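Local coordinates for protein endoglucanase (Uncultured bacterium, PDB 3X17) that hydrolyses internal beta-1,4-glucosidic bonds of cellulose, as a family 9 glycoside hydrolase with an N-terminal Ig-like domain, at residues T29-V34 with D87-T92; G95-Q100 with F110-V115; A242-L247 with R265-I270. All coordinates share one frame; numbering follows the deposited sequence.

Interaction 1 of 3, residues T29-V34 with D87-T92; sequences TPKQAV and DFTSLT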
loop_
_atom_site.group_PDB
_atom_site.type_symbol
_atom_site.label_atom_id
_atom_site.label_comp_id
_atom_site.label_asym_id
_atom_site.label_seq_id
_atom_site.Cartn_x
_atom_site.Cartn_y
_atom_site.Cartn_z
ATOM N N THR A 29 18.292 8.062 11.111
ATOM C CA THR A 29 18.074 8.218 9.690
ATOM C C THR A 29 18.379 9.624 9.255
ATOM O O THR A 29 18.408 10.543 10.082
ATOM C CB THR A 29 16.628 7.846 9.288
ATOM O OG1 THR A 29 15.742 8.939 9.577
ATOM C CG2 THR A 29 16.172 6.599 10.049
ATOM N N PRO A 30 18.578 9.806 7.944
ATOM C CA PRO A 30 18.600 11.150 7.356
ATOM C C PRO A 30 17.313 11.901 7.647
ATOM O O PRO A 30 16.275 11.283 7.840
ATOM C CB PRO A 30 18.755 10.891 5.854
ATOM C CG PRO A 30 19.210 9.430 5.753
ATOM C CD PRO A 30 18.627 8.737 6.935
ATOM N N LYS A 31 17.396 13.215 7.788
ATOM C CA LYS A 31 16.240 14.003 8.234
ATOM C C LYS A 31 16.106 15.268 7.397
ATOM O O LYS A 31 16.884 16.212 7.565
ATOM C CB LYS A 31 16.343 14.339 9.729
ATOM C CG LYS A 31 16.718 13.152 10.643
ATOM C CD LYS A 31 16.819 13.599 12.117
ATOM C CE LYS A 31 17.193 12.426 13.058
ATOM N NZ LYS A 31 18.437 11.672 12.656
ATOM N N GLN A 32 15.211 15.242 6.412
ATOM C CA GLN A 32 15.078 16.357 5.465
ATOM C C GLN A 32 14.074 17.410 5.942
ATOM O O GLN A 32 13.103 17.086 6.629
ATOM C CB GLN A 32 14.682 15.842 4.083
ATOM C CG GLN A 32 13.351 15.052 4.054
ATOM C CD GLN A 32 13.008 14.557 2.647
ATOM O OE1 GLN A 32 13.122 15.308 1.670
ATOM N NE2 GLN A 32 12.567 13.293 2.541
ATOM N N ALA A 33 14.317 18.669 5.587
ATOM C CA ALA A 33 13.270 19.685 5.594
ATOM C C ALA A 33 13.370 20.490 4.309
ATOM O O ALA A 33 14.458 20.684 3.750
ATOM C CB ALA A 33 13.401 20.614 6.823
ATOM N N VAL A 34 12.225 20.821 3.750
ATOM C CA VAL A 34 12.210 21.346 2.402
ATOM C C VAL A 34 11.502 22.670 2.490
ATOM O O VAL A 34 10.407 22.755 3.054
ATOM C CB VAL A 34 11.503 20.399 1.416
ATOM C CG1 VAL A 34 11.279 21.066 0.066
ATOM C CG2 VAL A 34 12.299 19.112 1.248
ATOM N N ASP A 87 19.456 19.020 5.792
ATOM C CA ASP A 87 19.479 17.684 6.355
ATOM C C ASP A 87 19.959 17.819 7.787
ATOM O O ASP A 87 21.116 18.138 8.024
ATOM C CB ASP A 87 20.443 16.820 5.550
ATOM C CG ASP A 87 20.547 15.405 6.087
ATOM O OD1 ASP A 87 20.007 15.129 7.182
ATOM O OD2 ASP A 87 21.134 14.554 5.382
ATOM N N PHE A 88 19.031 17.769 8.732
ATOM C CA PHE A 88 19.401 17.850 10.131
ATOM C C PHE A 88 19.583 16.484 10.792
ATOM O O PHE A 88 19.255 16.320 11.966
ATOM C CB PHE A 88 18.400 18.712 10.910
ATOM C CG PHE A 88 16.965 18.211 10.847
ATOM C CD1 PHE A 88 16.149 18.549 9.782
ATOM C CD2 PHE A 88 16.402 17.541 11.925
ATOM C CE1 PHE A 88 14.811 18.167 9.755
ATOM C CE2 PHE A 88 15.080 17.143 11.908
ATOM C CZ PHE A 88 14.275 17.461 10.825
ATOM N N THR A 89 20.121 15.527 10.036
ATOM C CA THR A 89 20.487 14.183 10.541
ATOM C C THR A 89 21.205 14.186 11.891
ATOM O O THR A 89 20.960 13.311 12.736
ATOM C CB THR A 89 21.394 13.427 9.521
ATOM O OG1 THR A 89 20.710 13.317 8.265
ATOM C CG2 THR A 89 21.716 12.036 10.006
ATOM N N SER A 90 22.140 15.128 12.046
ATOM C CA SER A 90 22.978 15.278 13.261
ATOM C C SER A 90 22.152 15.292 14.522
ATOM O O SER A 90 22.623 14.857 15.570
ATOM C CB SER A 90 23.750 16.611 13.228
ATOM O OG SER A 90 24.787 16.578 12.275
ATOM N N LEU A 91 20.969 15.872 14.438
ATOM C CA LEU A 91 20.093 15.975 15.560
ATOM C C LEU A 91 19.566 14.595 15.791
ATOM O O LEU A 91 18.939 14.064 14.911
ATOM C CB LEU A 91 18.955 16.926 15.222
ATOM C CG LEU A 91 18.197 17.487 16.401
ATOM C CD1 LEU A 91 16.897 18.033 16.044
ATOM C CD2 LEU A 91 18.051 16.411 17.353
ATOM N N THR A 92 19.845 14.004 16.954
ATOM C CA THR A 92 19.406 12.637 17.234
ATOM C C THR A 92 18.846 12.518 18.634
ATOM O O THR A 92 18.489 11.424 19.063
ATOM C CB THR A 92 20.528 11.578 17.082
ATOM O OG1 THR A 92 21.436 11.684 18.179
ATOM C CG2 THR A 92 21.299 11.711 15.769
#

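Interaction 2 of 3, residues G95-Q100 with F110-V115; sequences GRYVAQ and FAIGPV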
loop_
_atom_site.group_PDB
_atom_site.type_symbol
_atom_site.label_atom_id
_atom_site.label_comp_id
_atom_site.label_asym_id
_atom_site.label_seq_id
_atom_site.Cartn_x
_atom_site.Cartn_y
_atom_site.Cartn_z
ATOM N N GLY A 95 12.727 13.591 21.253
ATOM C CA GLY A 95 11.839 14.615 21.781
ATOM C C GLY A 95 10.912 15.211 20.739
ATOM O O GLY A 95 10.733 14.656 19.647
ATOM N N ARG A 96 10.398 16.394 21.033
ATOM C CA ARG A 96 9.458 17.034 20.132
ATOM C C ARG A 96 9.973 18.386 19.692
ATOM O O ARG A 96 10.461 19.158 20.517
ATOM C CB ARG A 96 8.128 17.214 20.848
ATOM C CG ARG A 96 6.974 17.300 19.908
ATOM C CD ARG A 96 5.724 16.613 20.478
ATOM N NE ARG A 96 4.676 16.665 19.470
ATOM C CZ ARG A 96 4.566 15.799 18.472
ATOM N NH1 ARG A 96 5.342 14.721 18.439
ATOM N NH2 ARG A 96 3.638 15.979 17.542
ATOM N N TYR A 97 9.766 18.715 18.422
ATOM C CA TYR A 97 10.477 19.819 17.798
ATOM C C TYR A 97 9.638 20.589 16.767
ATOM O O TYR A 97 8.607 20.101 16.286
ATOM C CB TYR A 97 11.766 19.322 17.127
ATOM C CG TYR A 97 12.728 18.602 18.056
ATOM C CD1 TYR A 97 13.733 19.290 18.735
ATOM C CD2 TYR A 97 12.683 17.224 18.188
ATOM C CE1 TYR A 97 14.630 18.621 19.559
ATOM C CE2 TYR A 97 13.563 16.552 19.001
ATOM C CZ TYR A 97 14.553 17.249 19.666
ATOM O OH TYR A 97 15.430 16.549 20.461
ATOM N N VAL A 98 10.160 21.737 16.357
ATOM C CA VAL A 98 9.631 22.494 15.244
ATOM C C VAL A 98 10.774 22.954 14.348
ATOM O O VAL A 98 11.869 23.258 14.826
ATOM C CB VAL A 98 8.846 23.701 15.754
ATOM C CG1 VAL A 98 8.678 24.729 14.664
ATOM C CG2 VAL A 98 7.483 23.244 16.307
ATOM N N ALA A 99 10.541 22.963 13.040
ATOM C CA ALA A 99 11.494 23.540 12.101
ATOM C C ALA A 99 11.078 24.967 11.757
ATOM O O ALA A 99 9.896 25.240 11.476
ATOM C CB ALA A 99 11.594 22.687 10.823
ATOM N N GLN A 100 12.063 25.866 11.746
ATOM C CA GLN A 100 11.819 27.307 11.760
ATOM C C GLN A 100 12.814 27.945 10.828
ATOM O O GLN A 100 14.009 27.910 11.095
ATOM C CB GLN A 100 12.041 27.843 13.179
ATOM C CG GLN A 100 11.911 29.357 13.317
ATOM C CD GLN A 100 10.482 29.826 13.144
ATOM O OE1 GLN A 100 10.166 30.578 12.221
ATOM N NE2 GLN A 100 9.600 29.357 14.022
ATOM N N PHE A 110 6.920 17.908 15.226
ATOM C CA PHE A 110 7.210 16.532 14.870
ATOM C C PHE A 110 8.109 15.922 15.938
ATOM O O PHE A 110 8.702 16.634 16.737
ATOM C CB PHE A 110 7.890 16.466 13.498
ATOM C CG PHE A 110 9.214 17.177 13.448
ATOM C CD1 PHE A 110 10.389 16.518 13.808
ATOM C CD2 PHE A 110 9.278 18.533 13.101
ATOM C CE1 PHE A 110 11.621 17.175 13.767
ATOM C CE2 PHE A 110 10.519 19.197 13.034
ATOM C CZ PHE A 110 11.684 18.520 13.365
ATOM N N ALA A 111 8.177 14.604 15.983
ATOM C CA ALA A 111 8.987 13.935 17.000
ATOM C C ALA A 111 10.284 13.390 16.421
ATOM O O ALA A 111 10.343 13.030 15.251
ATOM C CB ALA A 111 8.178 12.795 17.691
ATOM N N ILE A 112 11.320 13.328 17.244
ATOM C CA ILE A 112 12.424 12.419 16.973
ATOM C C ILE A 112 12.380 11.291 17.982
ATOM O O ILE A 112 12.154 11.526 19.160
ATOM C CB ILE A 112 13.791 13.133 16.982
ATOM C CG1 ILE A 112 13.874 14.075 15.780
ATOM C CG2 ILE A 112 14.911 12.120 16.910
ATOM C CD1 ILE A 112 14.579 15.380 16.049
ATOM N N GLY A 113 12.431 10.061 17.490
ATOM C CA GLY A 113 12.032 8.899 18.273
ATOM C C GLY A 113 11.736 7.739 17.330
ATOM O O GLY A 113 11.932 7.862 16.120
ATOM N N PRO A 114 11.257 6.612 17.876
ATOM C CA PRO A 114 10.943 5.430 17.063
ATOM C C PRO A 114 9.594 5.599 16.332
ATOM O O PRO A 114 8.640 4.859 16.570
ATOM C CB PRO A 114 10.892 4.312 18.094
ATOM C CG PRO A 114 10.375 5.003 19.354
ATOM C CD PRO A 114 10.979 6.398 19.313
ATOM N N VAL A 115 9.513 6.597 15.460
ATOM C CA VAL A 115 8.212 7.072 15.020
ATOM C C VAL A 115 7.476 6.076 14.115
ATOM O O VAL A 115 6.264 6.166 13.965
ATOM C CB VAL A 115 8.317 8.436 14.319
ATOM C CG1 VAL A 115 8.886 9.477 15.298
ATOM C CG2 VAL A 115 9.190 8.329 13.055
#

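Interaction 3 of 3, residues A242-L247 with R265-I270; sequences AVYHKL and RYVYRI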
loop_
_atom_site.group_PDB
_atom_site.type_symbol
_atom_site.label_atom_id
_atom_site.label_comp_id
_atom_site.label_asym_id
_atom_site.label_seq_id
_atom_site.Cartn_x
_atom_site.Cartn_y
_atom_site.Cartn_z
ATOM N N ALA A 242 -11.104 -22.822 -8.909
ATOM C CA ALA A 242 -11.277 -21.472 -9.442
ATOM C C ALA A 242 -11.763 -20.488 -8.358
ATOM O O ALA A 242 -12.402 -20.891 -7.406
ATOM C CB ALA A 242 -12.249 -21.482 -10.646
ATOM N N VAL A 243 -11.445 -19.207 -8.512
ATOM C CA VAL A 243 -11.735 -18.210 -7.480
ATOM C C VAL A 243 -12.589 -17.075 -8.044
ATOM O O VAL A 243 -12.295 -16.553 -9.124
ATOM C CB VAL A 243 -10.434 -17.640 -6.830
ATOM C CG1 VAL A 243 -10.756 -16.563 -5.771
ATOM C CG2 VAL A 243 -9.644 -18.761 -6.185
ATOM N N TYR A 244 -13.730 -16.816 -7.398
ATOM C CA TYR A 244 -14.642 -15.748 -7.823
ATOM C C TYR A 244 -13.967 -14.398 -7.710
ATOM O O TYR A 244 -13.040 -14.210 -6.911
ATOM C CB TYR A 244 -15.952 -15.760 -6.998
ATOM C CG TYR A 244 -16.769 -17.020 -7.198
ATOM C CD1 TYR A 244 -17.368 -17.294 -8.429
ATOM C CD2 TYR A 244 -16.883 -17.971 -6.184
ATOM C CE1 TYR A 244 -18.093 -18.463 -8.633
ATOM C CE2 TYR A 244 -17.605 -19.147 -6.370
ATOM C CZ TYR A 244 -18.197 -19.394 -7.601
ATOM O OH TYR A 244 -18.896 -20.570 -7.813
ATOM N N HIS A 245 -14.445 -13.446 -8.497
ATOM C CA HIS A 245 -13.698 -12.226 -8.732
ATOM C C HIS A 245 -13.920 -11.221 -7.619
ATOM O O HIS A 245 -13.005 -10.526 -7.206
ATOM C CB HIS A 245 -14.107 -11.614 -10.063
ATOM C CG HIS A 245 -13.488 -10.284 -10.333
ATOM N ND1 HIS A 245 -12.117 -10.094 -10.373
ATOM C CD2 HIS A 245 -14.041 -9.117 -10.745
ATOM C CE1 HIS A 245 -11.860 -8.857 -10.761
ATOM N NE2 HIS A 245 -13.010 -8.233 -10.955
ATOM N N LYS A 246 -15.149 -11.111 -7.155
ATOM C CA LYS A 246 -15.486 -10.061 -6.233
ATOM C C LYS A 246 -16.924 -10.277 -5.772
ATOM O O LYS A 246 -17.639 -11.158 -6.291
ATOM C CB LYS A 246 -15.355 -8.693 -6.915
ATOM C CG LYS A 246 -16.386 -8.471 -8.047
ATOM C CD LYS A 246 -16.392 -7.051 -8.559
ATOM C CE LYS A 246 -17.237 -6.954 -9.843
ATOM N NZ LYS A 246 -17.486 -5.526 -10.247
ATOM N N LEU A 247 -17.295 -9.534 -4.736
ATOM C CA LEU A 247 -18.571 -9.683 -4.094
ATOM C C LEU A 247 -19.092 -8.306 -3.779
ATOM O O LEU A 247 -18.456 -7.546 -3.051
ATOM C CB LEU A 247 -18.422 -10.492 -2.812
ATOM C CG LEU A 247 -19.715 -11.075 -2.268
ATOM C CD1 LEU A 247 -19.365 -12.273 -1.364
ATOM C CD2 LEU A 247 -20.538 -10.005 -1.527
ATOM N N ARG A 265 -26.232 -8.938 -1.935
ATOM C CA ARG A 265 -24.878 -8.893 -2.496
ATOM C C ARG A 265 -24.556 -10.168 -3.253
ATOM O O ARG A 265 -24.928 -11.259 -2.823
ATOM C CB ARG A 265 -23.836 -8.651 -1.407
ATOM C CG ARG A 265 -24.141 -7.416 -0.567
ATOM C CD ARG A 265 -22.956 -6.481 -0.494
ATOM N NE ARG A 265 -21.846 -7.040 0.291
ATOM C CZ ARG A 265 -20.741 -6.349 0.545
ATOM N NH1 ARG A 265 -20.629 -5.118 0.068
ATOM N NH2 ARG A 265 -19.792 -6.839 1.315
ATOM N N TYR A 266 -23.832 -10.006 -4.357
ATOM C CA TYR A 266 -23.635 -11.050 -5.358
ATOM C C TYR A 266 -22.174 -11.418 -5.502
ATOM O O TYR A 266 -21.284 -10.584 -5.326
ATOM C CB TYR A 266 -24.157 -10.617 -6.729
ATOM C CG TYR A 266 -25.658 -10.480 -6.768
ATOM C CD1 TYR A 266 -26.480 -11.595 -6.933
ATOM C CD2 TYR A 266 -26.253 -9.244 -6.562
ATOM C CE1 TYR A 266 -27.872 -11.463 -6.933
ATOM C CE2 TYR A 266 -27.633 -9.107 -6.529
ATOM C CZ TYR A 266 -28.436 -10.211 -6.732
ATOM O OH TYR A 266 -29.799 -10.037 -6.688
ATOM N N VAL A 267 -21.947 -12.685 -5.815
ATOM C CA VAL A 267 -20.609 -13.213 -6.017
ATOM C C VAL A 267 -20.410 -13.295 -7.517
ATOM O O VAL A 267 -21.159 -13.977 -8.208
ATOM C CB VAL A 267 -20.500 -14.619 -5.397
ATOM C CG1 VAL A 267 -19.158 -15.274 -5.724
ATOM C CG2 VAL A 267 -20.747 -14.523 -3.897
ATOM N N TYR A 268 -19.498 -12.477 -8.021
ATOM C CA TYR A 268 -19.284 -12.349 -9.460
ATOM C C TYR A 268 -18.400 -13.482 -9.981
ATOM O O TYR A 268 -17.793 -14.214 -9.195
ATOM C CB TYR A 268 -18.685 -10.980 -9.757
ATOM C CG TYR A 268 -19.684 -9.846 -9.571
ATOM C CD1 TYR A 268 -20.088 -9.460 -8.300
ATOM C CD2 TYR A 268 -20.356 -9.303 -10.663
ATOM C CE1 TYR A 268 -21.013 -8.472 -8.120
ATOM C CE2 TYR A 268 -21.294 -8.304 -10.490
ATOM C CZ TYR A 268 -21.611 -7.898 -9.218
ATOM O OH TYR A 268 -22.571 -6.947 -9.023
ATOM N N ARG A 269 -18.310 -13.603 -11.303
ATOM C CA ARG A 269 -17.826 -14.812 -11.940
ATOM C C ARG A 269 -16.321 -14.978 -11.735
ATOM O O ARG A 269 -15.609 -14.000 -11.503
ATOM C CB ARG A 269 -18.114 -14.744 -13.437
ATOM C CG ARG A 269 -17.228 -13.716 -14.161
ATOM C CD ARG A 269 -17.588 -13.593 -15.621
ATOM N NE ARG A 269 -18.972 -13.189 -15.791
ATOM C CZ ARG A 269 -19.710 -13.486 -16.855
ATOM N NH1 ARG A 269 -19.180 -14.152 -17.884
ATOM N NH2 ARG A 269 -20.974 -13.082 -16.905
ATOM N N ILE A 270 -15.847 -16.220 -11.820
ATOM C CA ILE A 270 -14.432 -16.492 -11.635
ATOM C C ILE A 270 -13.565 -15.812 -12.702
ATOM O O ILE A 270 -14.015 -15.528 -13.819
ATOM C CB ILE A 270 -14.115 -17.984 -11.617
ATOM C CG1 ILE A 270 -14.478 -18.635 -12.956
ATOM C CG2 ILE A 270 -14.835 -18.683 -10.455
ATOM C CD1 ILE A 270 -13.279 -19.061 -13.822
#

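Interaction 1 of 3, residues T29-V34 with D87-T92
Lys31 runs across the turn that follows Asp87, with its CB over one face of the Phe88 ring and its ammonium end among main-chain oxygens. Lys31 CB stands 3.8 Å from the centroid of the Phe88 ring, only 10° off the ring normal, a CH-pi contact. Phe88 chi1 of 59° places CG between its own backbone N and carbonyl carbon; the ring turned this way also presents its CE1 edge to Ala33 CB at 4.1 Å. The lysine chain stays extended as far as CE, then bends at chi4 (53°). The bend brings Lys31 NZ to 3.0 Å from Thr89 O. Lys31 NZ also lies 2.8 Å from Thr29 O, and Pro27 O is a third acceptor, so carbonyls grip the charge. Thr89 also sets its CG2 3.6 Å from Thr29 O. With an alanine here, the carbonyls of Thr29, Thr89 and Pro27 would probably lose their shared donor, and a gap would open beside the turn. The main chains join through Phe88 N to Lys31 O (2.9 Å), next to the antiparallel non-hydrogen-bonded pair Gln32 and Asp87. The contact lies where strand 32-37 begins and its antiparallel neighbour 82-87 ends, in the Ig-like domain. Phe88 and Leu91 pack on Trp65 of strand 63-74 and Ile55 of strand 52-57, and Tyr25 meets the Phe88 ring edge-to-face. Gln32 touches helix 456-469 of the family 9 region and bonds to Asp467 there.

Interaction 2 of 3, residues G95-Q100 with F110-V115
One face of the Phe110 ring lies against the Tyr97 main chain and CB, the latter 4.2 Å from the ring centroid in a CH-pi contact, while Ala99 N lies at the ring edge. Two strands, 95-101 and 110-112, meet here as an antiparallel beta hairpin in the mixed sheet of the N-terminal Ig-like domain, where strand 52-57 flanks strand 95-101. The Tyr97 ring has Phe110 O at its edge and meets the Ile112 side chain at about a right angle, Ile112 CD1 coming obliquely to 3.3 Å from Tyr97 CE2. On the other side of the hairpin the Arg96 guanidinium has Phe110 C over one face and Ala111 CB at its edge, 3.5 Å from NH1; its NE forms a salt bridge with Glu109. Tyr97 OH bonds to Ala93 O, tethering the far end of the tyrosine, and Tyr25 packs edge-to-face with Phe110. The backbones are joined by two reciprocal pairs of hydrogen bonds, Gly95 with Ile112 and Tyr97 with Phe110. Gly95 has angles (phi 160°, psi -160°) that suit only glycine, since a beta carbon would collide with the carbonyl oxygen of the preceding residue. In the second pair Tyr97 N donates to Phe110 O at 2.9 Å, approaching almost in line with the carbonyl bond.

Interaction 3 of 3, residues A242-L247 with R265-I270
Val267 wedges its two methyls between Tyr244 and Leu247, in the tightly packed part of an antiparallel strand pair within a small mixed sheet of the family 9 catalytic region. Its CG1, anti to the backbone N (chi1 174°), presses on one face of the Tyr244 ring, 3.3 Å from CG, while Val267 CG2 turns to Leu247 CD1 at 3.7 Å. Ile270 CG2 adds a second apolar contact, 3.5 Å from Tyr244 CD1, and also touches Ala242 CB. The Leu247 and Arg265 side chains cross at about a right angle, CD2 of the leucine touching CB of the arginine. Beyond it, the Arg265 side chain forms a salt bridge with Asp152 and comes within about 4 Å of the bound zinc, whose ligands are Cys132, Asp148, His149 and His175. Lys246 lies over a face of the Tyr268 ring, its CE 4.0 Å from the ring centroid and its NZ 4.7 Å, a CH-pi contact joined to a cation-pi one; the ammonium is held farther out by Ser328, Asp324 and Gly329. The Arg269 and Tyr266 side chains, both partly exposed, start away from the partner strand on the more open side. Against this close side-chain packing the main chain is loosely bonded at Arg269, whose O receives only a weak bond of 3.3 Å from His245 N. Close by, Tyr268 N gives Lys246 O a straighter bond, 2.9 Å and 169° at the hydrogen.

In the fold
Interactions 1 and 2 both reach one sheet of the Ig-like domain and share an apolar interior: Phe88 CZ lies 3.8 Å from Phe110 CZ, and Leu91 CD1 is 3.5 Å from Ile112 CD1. Both are partly buried, but the first relies on a lysine clasped by carbonyls at a turn, the second on regular hairpin bonds with aromatic packing on one side. Interaction 3 is a buried contact in the catalytic region, its centre about 49 Å from that of interaction 1 and about 47 Å from that of interaction 2, beyond the chain's centre. There the main-chain pairing is less regular, side-chain packing makes up much of the contact, and at one end Arg265 lies close to the bound zinc.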